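Local coordinates for nisin immunity protein (Lactococcus lactis subsp. lactis, PDB 5XHB) that takes part in the immunity of its lactic acid bacterium against nisin supplied from outside the cell, at residues F28-E33 against G101-L106; M135-S140 against S206-F211; A159-F164 against E193-E198. One frame throughout, in Å; residues are numbered along the deposited sequence.

Contact 1: F28-E33 against G101-L106; sequences FVTDKE and GAVKAL. With SO4 (sulfate ion), chain B.
The carbonyl oxygen of Val29 takes the backbone N-H of Leu106, 2.9 Å from N to O, while the CA-H of Ala105 leans on the same oxygen. The favour is returned on the far side of Thr30: Asp31 N donates to Lys104 O at 3.0 Å, and CA of Thr30 also rests against that carbonyl oxygen. The two segments run nearly at right angles and share a single beta bridge, Thr30 with Ala105, and not a lengthening sheet.

Side chains pad both ends of the bridge. With CG lodged between its backbone N and carbonyl carbon (chi1 69°), Phe28 turns its ring edge to the 101-106 loop: CZ comes 3.4 Å from Val103 O, and Ala105 CA lies in the ring plane at that edge. Val103 answers with one methyl, CG1, which sits 3.9 Å from CB of Thr30 and 3.8 Å from CG of Lys32; the lysine chain bends at chi2 (-81°) and passes across that methyl at about a right angle. Leu106 and Val29 run alongside each other, pointing the same way. Thr30 OG1 accepts from Lys32 N at 3.1 Å, an ST turn that shapes the corner at Asp31, and gives its own proton to Lys93 O.

Ala105 N points away from the bridge and reaches O3 of a sulfate at 2.8 Å, nearly straight (170°). Strand 25-33 is bonded to strand 90-96 by Phe28 (to Leu95) and by Thr30 and Lys32 on either side of the corner, both to Lys93, whereas 101-106 belongs to the connection leading to strand 123-124, with Leu106 packed toward Ile87 of strand 83-87.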
loop_
_atom_site.group_PDB
_atom_site.type_symbol
_atom_site.label_atom_id
_atom_site.label_comp_id
_atom_site.label_asym_id
_atom_site.label_seq_id
_atom_site.Cartn_x
_atom_site.Cartn_y
_atom_site.Cartn_z
ATOM N N PHE A 28 9.864 5.733 -6.073
ATOM C CA PHE A 28 8.445 5.623 -6.394
ATOM C C PHE A 28 7.688 6.910 -6.073
ATOM O O PHE A 28 8.101 7.703 -5.234
ATOM C CB PHE A 28 7.795 4.420 -5.687
ATOM C CG PHE A 28 7.661 4.548 -4.173
ATOM C CD1 PHE A 28 8.768 4.442 -3.344
ATOM C CD2 PHE A 28 6.405 4.692 -3.591
ATOM C CE1 PHE A 28 8.630 4.522 -1.949
ATOM C CE2 PHE A 28 6.245 4.765 -2.209
ATOM C CZ PHE A 28 7.355 4.675 -1.382
ATOM N N VAL A 29 6.594 7.139 -6.791
ATOM C CA VAL A 29 5.697 8.242 -6.454
ATOM C C VAL A 29 4.839 7.842 -5.259
ATOM O O VAL A 29 4.135 6.828 -5.300
ATOM C CB VAL A 29 4.772 8.625 -7.623
ATOM C CG1 VAL A 29 4.063 9.952 -7.331
ATOM C CG2 VAL A 29 5.575 8.717 -8.932
ATOM N N THR A 30 4.894 8.645 -4.204
ATOM C CA THR A 30 4.128 8.388 -2.994
ATOM C C THR A 30 2.753 9.031 -3.045
ATOM O O THR A 30 2.448 9.801 -3.956
ATOM C CB THR A 30 4.815 8.946 -1.747
ATOM O OG1 THR A 30 4.713 10.374 -1.784
ATOM C CG2 THR A 30 6.294 8.543 -1.699
ATOM N N ASP A 31 1.951 8.748 -2.019
ATOM C CA ASP A 31 0.634 9.362 -1.881
ATOM C C ASP A 31 0.702 10.625 -1.011
ATOM O O ASP A 31 -0.334 11.160 -0.595
ATOM C CB ASP A 31 -0.353 8.364 -1.271
ATOM C CG ASP A 31 -1.816 8.739 -1.554
ATOM O OD1 ASP A 31 -2.112 9.168 -2.685
ATOM O OD2 ASP A 31 -2.660 8.604 -0.639
ATOM N N LYS A 32 1.920 11.086 -0.719
ATOM C CA LYS A 32 2.129 12.316 0.056
ATOM C C LYS A 32 2.037 13.553 -0.832
ATOM O O LYS A 32 2.972 13.854 -1.561
ATOM C CB LYS A 32 3.495 12.290 0.750
ATOM C CG LYS A 32 3.661 11.144 1.727
ATOM C CD LYS A 32 2.996 11.450 3.087
ATOM C CE LYS A 32 3.204 10.276 4.055
ATOM N NZ LYS A 32 2.896 10.578 5.501
ATOM N N GLU A 33 0.929 14.283 -0.760
ATOM C CA GLU A 33 0.777 15.451 -1.627
ATOM C C GLU A 33 1.558 16.634 -1.073
ATOM O O GLU A 33 1.602 16.855 0.141
ATOM C CB GLU A 33 -0.707 15.816 -1.795
ATOM C CG GLU A 33 -0.929 17.113 -2.563
ATOM C CD GLU A 33 -2.399 17.429 -2.808
ATOM O OE1 GLU A 33 -3.273 16.666 -2.348
ATOM O OE2 GLU A 33 -2.671 18.448 -3.475
ATOM N N GLY A 101 6.434 0.566 1.171
ATOM C CA GLY A 101 5.719 0.009 2.307
ATOM C C GLY A 101 5.667 0.903 3.538
ATOM O O GLY A 101 4.686 0.870 4.277
ATOM N N ALA A 102 6.725 1.678 3.780
ATOM C CA ALA A 102 6.743 2.609 4.911
ATOM C C ALA A 102 5.794 3.760 4.647
ATOM O O ALA A 102 5.100 4.243 5.551
ATOM C CB ALA A 102 8.161 3.144 5.161
ATOM N N VAL A 103 5.790 4.188 3.391
ATOM C CA VAL A 103 4.935 5.250 2.880
ATOM C C VAL A 103 4.175 4.698 1.680
ATOM O O VAL A 103 4.783 4.090 0.784
ATOM C CB VAL A 103 5.754 6.493 2.449
ATOM C CG1 VAL A 103 4.835 7.569 1.860
ATOM C CG2 VAL A 103 6.573 7.033 3.615
ATOM N N LYS A 104 2.858 4.890 1.655
ATOM C CA LYS A 104 2.026 4.319 0.587
ATOM C C LYS A 104 2.343 4.950 -0.758
ATOM O O LYS A 104 2.686 6.132 -0.840
ATOM C CB LYS A 104 0.534 4.486 0.922
ATOM C CG LYS A 104 0.108 3.625 2.120
ATOM C CD LYS A 104 -1.310 3.882 2.631
ATOM C CE LYS A 104 -1.654 2.845 3.720
ATOM N NZ LYS A 104 -2.968 3.057 4.393
ATOM N N ALA A 105 2.235 4.157 -1.818
ATOM C CA ALA A 105 2.419 4.671 -3.164
ATOM C C ALA A 105 1.195 5.490 -3.548
ATOM O O ALA A 105 0.134 5.372 -2.926
ATOM C CB ALA A 105 2.633 3.527 -4.169
ATOM N N LEU A 106 1.367 6.309 -4.576
ATOM C CA LEU A 106 0.306 7.149 -5.126
ATOM C C LEU A 106 -0.989 6.370 -5.327
ATOM O O LEU A 106 -0.974 5.291 -5.917
ATOM C CB LEU A 106 0.771 7.745 -6.463
ATOM C CG LEU A 106 -0.242 8.652 -7.167
ATOM C CD1 LEU A 106 -0.513 9.884 -6.313
ATOM C CD2 LEU A 106 0.254 9.034 -8.561
HETATM S S SO4 B . 1.309 0.386 -0.581
HETATM O O1 SO4 B . 2.471 0.396 0.333
HETATM O O2 SO4 B . 0.073 0.453 0.192
HETATM O O3 SO4 B . 1.357 1.531 -1.488
HETATM O O4 SO4 B . 1.367 -0.861 -1.335
#

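Contact 2: M135-S140 against S206-F211; sequences MGNIYS and SLTEAF. With SO4 (sulfate ion), chain B.
Tyr139, Thr208 and Phe211 carry this contact within the antiparallel sheet of the Spa1 C-terminal domain. Strand 218-224 runs between strands 137-145 and 210-215, so no backbone-to-backbone bonds join the two segments, and Tyr139 reaches across to Phe211 and to the backbone of Thr208.

Tyr139 is the long arm. Its hydroxyl donates to Thr208 O, 2.6 Å from OH to O, a short bond that meets the carbonyl from the side (C=O...donor angle 111°), and Thr208 O lies in the plane of the tyrosine ring at its edge. The same OH accepts a weak bond from Asn137 ND2 at 3.4 Å. Phe211 comes up over one face of the tyrosine ring: its CE2 stands 3.5 Å from Tyr139 CG, displaced toward the ring's rim, and the two ring planes are inclined at 55°. Phe211 gets there because CG turns in between its backbone N and carbonyl carbon (chi1 49°), throwing the ring toward strand 137-145; Phe122 meets it edge-to-face, and Ile132 and Ala222 also pack on it.

Thr208 faces two ways. Its methyl CG2, anti to the backbone N, fits beside Tyr139 OH at 4.0 Å and also near Asn137 ND2, while OG1, on the other branch, turns to a bound sulfate. The turn that presents it, 207-209, has helical backbone angles, and Ser206 O accepts from both Glu209 N and Ala210 N. Glu209 OE2 closes back on Ser206 N at 2.9 Å, approached from above the carboxylate plane. Consecutive N-H groups thus point at the sulfate: Leu207 N reaches its O1 at 3.0 Å, while O4 is held twice by Thr208, from N at 2.9 Å and from OG1 at 2.8 Å.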
loop_
_atom_site.group_PDB
_atom_site.type_symbol
_atom_site.label_atom_id
_atom_site.label_comp_id
_atom_site.label_asym_id
_atom_site.label_seq_id
_atom_site.Cartn_x
_atom_site.Cartn_y
_atom_site.Cartn_z
HETATM N N MSE A 135 -7.144 -2.545 0.669
HETATM C CA MSE A 135 -6.997 -1.980 -0.682
HETATM C C MSE A 135 -7.663 -2.815 -1.769
HETATM O O MSE A 135 -7.145 -2.915 -2.884
HETATM C CB MSE A 135 -5.518 -1.800 -1.031
HETATM C CG MSE A 135 -4.898 -0.553 -0.445
HETATM SE SE MSE A 135 -5.660 1.071 -1.234
HETATM C CE MSE A 135 -5.012 0.797 -3.071
ATOM N N GLY A 136 -8.804 -3.413 -1.436
ATOM C CA GLY A 136 -9.577 -4.177 -2.398
ATOM C C GLY A 136 -9.026 -5.567 -2.612
ATOM O O GLY A 136 -9.501 -6.303 -3.470
ATOM N N ASN A 137 -8.010 -5.923 -1.831
ATOM C CA ASN A 137 -7.414 -7.249 -1.894
ATOM C C ASN A 137 -7.661 -8.021 -0.593
ATOM O O ASN A 137 -8.008 -7.438 0.432
ATOM C CB ASN A 137 -5.903 -7.158 -2.148
ATOM C CG ASN A 137 -5.562 -6.386 -3.405
ATOM O OD1 ASN A 137 -6.169 -6.587 -4.453
ATOM N ND2 ASN A 137 -4.580 -5.494 -3.302
ATOM N N ILE A 138 -7.463 -9.330 -0.646
ATOM C CA ILE A 138 -7.630 -10.188 0.522
ATOM C C ILE A 138 -6.284 -10.801 0.834
ATOM O O ILE A 138 -5.565 -11.209 -0.076
ATOM C CB ILE A 138 -8.691 -11.288 0.275
ATOM C CG1 ILE A 138 -10.014 -10.637 -0.126
ATOM C CG2 ILE A 138 -8.878 -12.161 1.517
ATOM C CD1 ILE A 138 -11.238 -11.495 0.135
ATOM N N TYR A 139 -5.933 -10.835 2.116
ATOM C CA TYR A 139 -4.627 -11.287 2.567
ATOM C C TYR A 139 -4.789 -12.431 3.528
ATOM O O TYR A 139 -5.602 -12.362 4.433
ATOM C CB TYR A 139 -3.857 -10.140 3.243
ATOM C CG TYR A 139 -3.498 -9.081 2.236
ATOM C CD1 TYR A 139 -4.429 -8.131 1.852
ATOM C CD2 TYR A 139 -2.231 -9.059 1.645
ATOM C CE1 TYR A 139 -4.124 -7.179 0.900
ATOM C CE2 TYR A 139 -1.908 -8.106 0.692
ATOM C CZ TYR A 139 -2.861 -7.170 0.325
ATOM O OH TYR A 139 -2.572 -6.226 -0.636
ATOM N N SER A 140 -4.002 -13.477 3.336
ATOM C CA SER A 140 -4.036 -14.616 4.235
ATOM C C SER A 140 -2.969 -14.480 5.317
ATOM O O SER A 140 -1.800 -14.285 4.997
ATOM C CB SER A 140 -3.827 -15.909 3.448
ATOM O OG SER A 140 -3.742 -16.995 4.344
ATOM N N SER A 206 6.112 -3.462 -0.381
ATOM C CA SER A 206 4.931 -2.607 -0.324
ATOM C C SER A 206 3.821 -3.292 0.477
ATOM O O SER A 206 3.788 -4.518 0.565
ATOM C CB SER A 206 4.446 -2.264 -1.730
ATOM O OG SER A 206 3.899 -3.409 -2.345
ATOM N N LEU A 207 2.921 -2.507 1.069
ATOM C CA LEU A 207 1.821 -3.083 1.855
ATOM C C LEU A 207 0.914 -3.930 0.973
ATOM O O LEU A 207 0.331 -4.919 1.422
ATOM C CB LEU A 207 1.003 -1.984 2.539
ATOM C CG LEU A 207 1.657 -1.294 3.737
ATOM C CD1 LEU A 207 0.821 -0.095 4.191
ATOM C CD2 LEU A 207 1.839 -2.274 4.895
ATOM N N THR A 208 0.804 -3.541 -0.294
ATOM C CA THR A 208 0.038 -4.314 -1.266
ATOM C C THR A 208 0.591 -5.729 -1.406
ATOM O O THR A 208 -0.166 -6.668 -1.631
ATOM C CB THR A 208 0.023 -3.607 -2.653
ATOM O OG1 THR A 208 -0.702 -2.382 -2.530
ATOM C CG2 THR A 208 -0.661 -4.466 -3.695
ATOM N N GLU A 209 1.905 -5.880 -1.254
ATOM C CA GLU A 209 2.561 -7.186 -1.373
ATOM C C GLU A 209 2.349 -8.043 -0.126
ATOM O O GLU A 209 1.930 -9.200 -0.203
ATOM C CB GLU A 209 4.071 -7.053 -1.572
ATOM C CG GLU A 209 4.592 -6.352 -2.814
ATOM C CD GLU A 209 6.106 -6.148 -2.703
ATOM O OE1 GLU A 209 6.821 -7.162 -2.500
ATOM O OE2 GLU A 209 6.577 -4.992 -2.759
ATOM N N ALA A 210 2.679 -7.463 1.021
ATOM C CA ALA A 210 2.626 -8.180 2.288
ATOM C C ALA A 210 2.680 -7.206 3.443
ATOM O O ALA A 210 3.168 -6.079 3.302
ATOM C CB ALA A 210 3.781 -9.177 2.403
ATOM N N PHE A 211 2.185 -7.650 4.592
ATOM C CA PHE A 211 2.382 -6.884 5.812
ATOM C C PHE A 211 2.394 -7.825 7.000
ATOM O O PHE A 211 2.182 -9.032 6.838
ATOM C CB PHE A 211 1.310 -5.804 5.967
ATOM C CG PHE A 211 -0.106 -6.302 5.776
ATOM C CD1 PHE A 211 -0.842 -6.774 6.853
ATOM C CD2 PHE A 211 -0.703 -6.275 4.521
ATOM C CE1 PHE A 211 -2.145 -7.234 6.676
ATOM C CE2 PHE A 211 -1.998 -6.732 4.332
ATOM C CZ PHE A 211 -2.722 -7.215 5.414
HETATM S S SO4 B . 1.309 0.386 -0.581
HETATM O O1 SO4 B . 2.471 0.396 0.333
HETATM O O2 SO4 B . 0.073 0.453 0.192
HETATM O O3 SO4 B . 1.357 1.531 -1.488
HETATM O O4 SO4 B . 1.367 -0.861 -1.335
#

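Contact 3: A159-F164 against E193-E198; sequences AEVRVF and EWDYGE
This is a strand-to-strand contact at the border of the C-terminal domain's sheet: strand 151-165 is the outermost strand there and strand 191-202 its antiparallel neighbour, the axes of the two short segments coming within 4.7 Å. Glu160-Tyr196 and Arg162-Trp194 are hydrogen-bonded pairs, each with two backbone bonds. In the Arg162-Trp194 pair the bonds are 3.0 Å from Arg162 N to Trp194 O and 2.9 Å from Trp194 N to Arg162 O. Val161-Asp195 and Val163-Glu193 are the non-hydrogen-bonded pairs between and beyond them.

One face carries Glu160, Arg162, Trp194 and Tyr196, with Phe164 swinging in from the end. Phe164 turns the edge of its ring onto the face of the indole, a T-shaped pair with planes at 89°, CE2 lying 3.7 Å from Trp194 CG. Arg162 lays CB and CG against the phenol end of Tyr196, CG being 3.5 Å from its OH; that hydroxyl is hydrogen-bonded to Ser129 O. The arginine then folds at chi2 (-68°) so that NH1 comes back over its own strand, where it meets Glu160 OE1 in a 2.9 Å salt bridge and Val161 O at 2.8 Å, both partners lying in the guanidinium plane and fixing its rotation. Ile124 of strand 123-124 packs on Glu160, Arg162 and Tyr196 on this side.

On the other face the Val161 methyls rest against carboxylate oxygens, CG2 lying 3.5 Å from Asp195 OD1, and Trp177 packs on Val161 and Val163.

At the Ala159 end the regular pairing breaks. A water donates to both Glu160 O and Tyr196 O, and Ala159, with positive phi (51°), joins Glu160 in facing the single residue Tyr196: a G1 beta bulge, a classic irregularity of antiparallel sheets.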
loop_
_atom_site.group_PDB
_atom_site.type_symbol
_atom_site.label_atom_id
_atom_site.label_comp_id
_atom_site.label_asym_id
_atom_site.label_seq_id
_atom_site.Cartn_x
_atom_site.Cartn_y
_atom_site.Cartn_z
ATOM N N ALA A 159 -6.629 -4.376 17.635
ATOM C CA ALA A 159 -7.138 -4.590 18.987
ATOM C C ALA A 159 -8.530 -5.233 18.935
ATOM O O ALA A 159 -9.511 -4.701 19.460
ATOM C CB ALA A 159 -7.161 -3.273 19.780
ATOM N N GLU A 160 -8.587 -6.379 18.272
ATOM C CA GLU A 160 -9.827 -7.094 18.035
ATOM C C GLU A 160 -9.656 -8.504 18.495
ATOM O O GLU A 160 -8.539 -8.962 18.712
ATOM C CB GLU A 160 -10.216 -7.100 16.547
ATOM C CG GLU A 160 -10.681 -5.774 16.013
ATOM C CD GLU A 160 -12.108 -5.504 16.392
ATOM O OE1 GLU A 160 -12.877 -6.486 16.508
ATOM O OE2 GLU A 160 -12.464 -4.321 16.569
ATOM N N VAL A 161 -10.783 -9.188 18.633
ATOM C CA VAL A 161 -10.809 -10.588 18.987
ATOM C C VAL A 161 -11.710 -11.307 17.999
ATOM O O VAL A 161 -12.773 -10.789 17.631
ATOM C CB VAL A 161 -11.350 -10.814 20.410
ATOM C CG1 VAL A 161 -11.461 -12.302 20.685
ATOM C CG2 VAL A 161 -10.466 -10.113 21.457
ATOM N N ARG A 162 -11.292 -12.489 17.562
ATOM C CA ARG A 162 -12.187 -13.386 16.839
ATOM C C ARG A 162 -12.059 -14.762 17.464
ATOM O O ARG A 162 -10.960 -15.237 17.722
ATOM C CB ARG A 162 -11.872 -13.456 15.330
ATOM C CG ARG A 162 -12.057 -12.157 14.552
ATOM C CD ARG A 162 -13.539 -11.756 14.465
ATOM N NE ARG A 162 -13.738 -10.536 13.686
ATOM C CZ ARG A 162 -13.637 -9.306 14.183
ATOM N NH1 ARG A 162 -13.327 -9.122 15.465
ATOM N NH2 ARG A 162 -13.835 -8.255 13.397
ATOM N N VAL A 163 -13.200 -15.391 17.695
ATOM C CA VAL A 163 -13.265 -16.790 18.054
ATOM C C VAL A 163 -13.921 -17.463 16.866
ATOM O O VAL A 163 -15.025 -17.076 16.466
ATOM C CB VAL A 163 -14.095 -17.025 19.328
ATOM C CG1 VAL A 163 -14.267 -18.522 19.586
ATOM C CG2 VAL A 163 -13.450 -16.318 20.526
ATOM N N PHE A 164 -13.256 -18.447 16.279
ATOM C CA PHE A 164 -13.738 -18.953 15.003
ATOM C C PHE A 164 -13.566 -20.447 14.914
ATOM O O PHE A 164 -12.796 -21.030 15.659
ATOM C CB PHE A 164 -13.039 -18.261 13.816
ATOM C CG PHE A 164 -11.527 -18.303 13.867
ATOM C CD1 PHE A 164 -10.828 -19.383 13.356
ATOM C CD2 PHE A 164 -10.812 -17.239 14.411
ATOM C CE1 PHE A 164 -9.427 -19.415 13.385
ATOM C CE2 PHE A 164 -9.415 -17.265 14.461
ATOM C CZ PHE A 164 -8.724 -18.351 13.949
ATOM N N GLU A 193 -9.208 -18.982 19.208
ATOM C CA GLU A 193 -9.262 -17.542 19.457
ATOM C C GLU A 193 -7.990 -16.848 18.984
ATOM O O GLU A 193 -6.876 -17.226 19.365
ATOM C CB GLU A 193 -9.479 -17.213 20.941
ATOM C CG GLU A 193 -9.433 -15.689 21.184
ATOM C CD GLU A 193 -9.798 -15.250 22.606
ATOM O OE1 GLU A 193 -10.499 -15.987 23.323
ATOM O OE2 GLU A 193 -9.371 -14.148 23.007
ATOM N N TRP A 194 -8.165 -15.816 18.161
ATOM C CA TRP A 194 -7.053 -14.950 17.788
ATOM C C TRP A 194 -7.283 -13.570 18.346
ATOM O O TRP A 194 -8.374 -13.021 18.220
ATOM C CB TRP A 194 -6.898 -14.854 16.275
ATOM C CG TRP A 194 -6.177 -15.996 15.652
ATOM C CD1 TRP A 194 -5.784 -17.172 16.247
ATOM C CD2 TRP A 194 -5.733 -16.057 14.298
ATOM N NE1 TRP A 194 -5.138 -17.972 15.316
ATOM C CE2 TRP A 194 -5.091 -17.303 14.117
ATOM C CE3 TRP A 194 -5.826 -15.183 13.213
ATOM C CZ2 TRP A 194 -4.536 -17.689 12.893
ATOM C CZ3 TRP A 194 -5.272 -15.567 11.997
ATOM C CH2 TRP A 194 -4.631 -16.809 11.853
ATOM N N ASP A 195 -6.245 -13.014 18.959
ATOM C CA ASP A 195 -6.299 -11.653 19.456
ATOM C C ASP A 195 -5.395 -10.834 18.546
ATOM O O ASP A 195 -4.209 -11.117 18.449
ATOM C CB ASP A 195 -5.849 -11.600 20.920
ATOM C CG ASP A 195 -6.675 -12.539 21.807
ATOM O OD1 ASP A 195 -7.907 -12.566 21.627
ATOM O OD2 ASP A 195 -6.103 -13.265 22.651
ATOM N N TYR A 196 -5.969 -9.856 17.857
ATOM C CA TYR A 196 -5.263 -9.148 16.784
ATOM C C TYR A 196 -4.718 -7.827 17.290
ATOM O O TYR A 196 -5.484 -6.982 17.787
ATOM C CB TYR A 196 -6.186 -8.868 15.599
ATOM C CG TYR A 196 -6.904 -10.064 15.013
ATOM C CD1 TYR A 196 -7.903 -10.720 15.726
ATOM C CD2 TYR A 196 -6.634 -10.490 13.721
ATOM C CE1 TYR A 196 -8.590 -11.806 15.178
ATOM C CE2 TYR A 196 -7.316 -11.585 13.164
ATOM C CZ TYR A 196 -8.302 -12.224 13.905
ATOM O OH TYR A 196 -8.987 -13.299 13.378
ATOM N N GLY A 197 -3.414 -7.633 17.142
ATOM C CA GLY A 197 -2.779 -6.427 17.640
ATOM C C GLY A 197 -2.432 -5.432 16.541
ATOM O O GLY A 197 -3.290 -5.033 15.752
ATOM N N GLU A 198 -1.161 -5.039 16.491
ATOM C CA GLU A 198 -0.720 -4.014 15.548
ATOM C C GLU A 198 -0.541 -4.571 14.147
ATOM O O GLU A 198 -0.341 -5.769 13.968
ATOM C CB GLU A 198 0.594 -3.395 16.021
ATOM C CG GLU A 198 0.478 -2.713 17.358
ATOM C CD GLU A 198 1.774 -2.065 17.803
ATOM O OE1 GLU A 198 2.840 -2.305 17.183
ATOM O OE2 GLU A 198 1.722 -1.316 18.792
HETATM O O HOH W 1 -6.632 -8.039 20.656
#

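How the contacts relate
Contacts 1 and 2, centres 15 Å apart, join the two halves of the protein at their seam. Lys104 and Gly101 pack on Leu207, and one sulfate, probably from the crystallisation liquor, is gripped by both contacts; Tyr134 OH and Arg107 NH1 also bond it. Contact 1 joins strand 25-33 of the eight-stranded N-terminal sheet to the linking loop; contacts 2 and 3 belong to the seven-stranded C-terminal sheet, where strands 191-202 and 210-215 are neighbours. Contact 3 lies far out on that sheet, 19 Å from contact 2 and 29 Å from contact 1, centre to centre. Along the chain contact 1 is complete first; contact 2 then brackets contact 3.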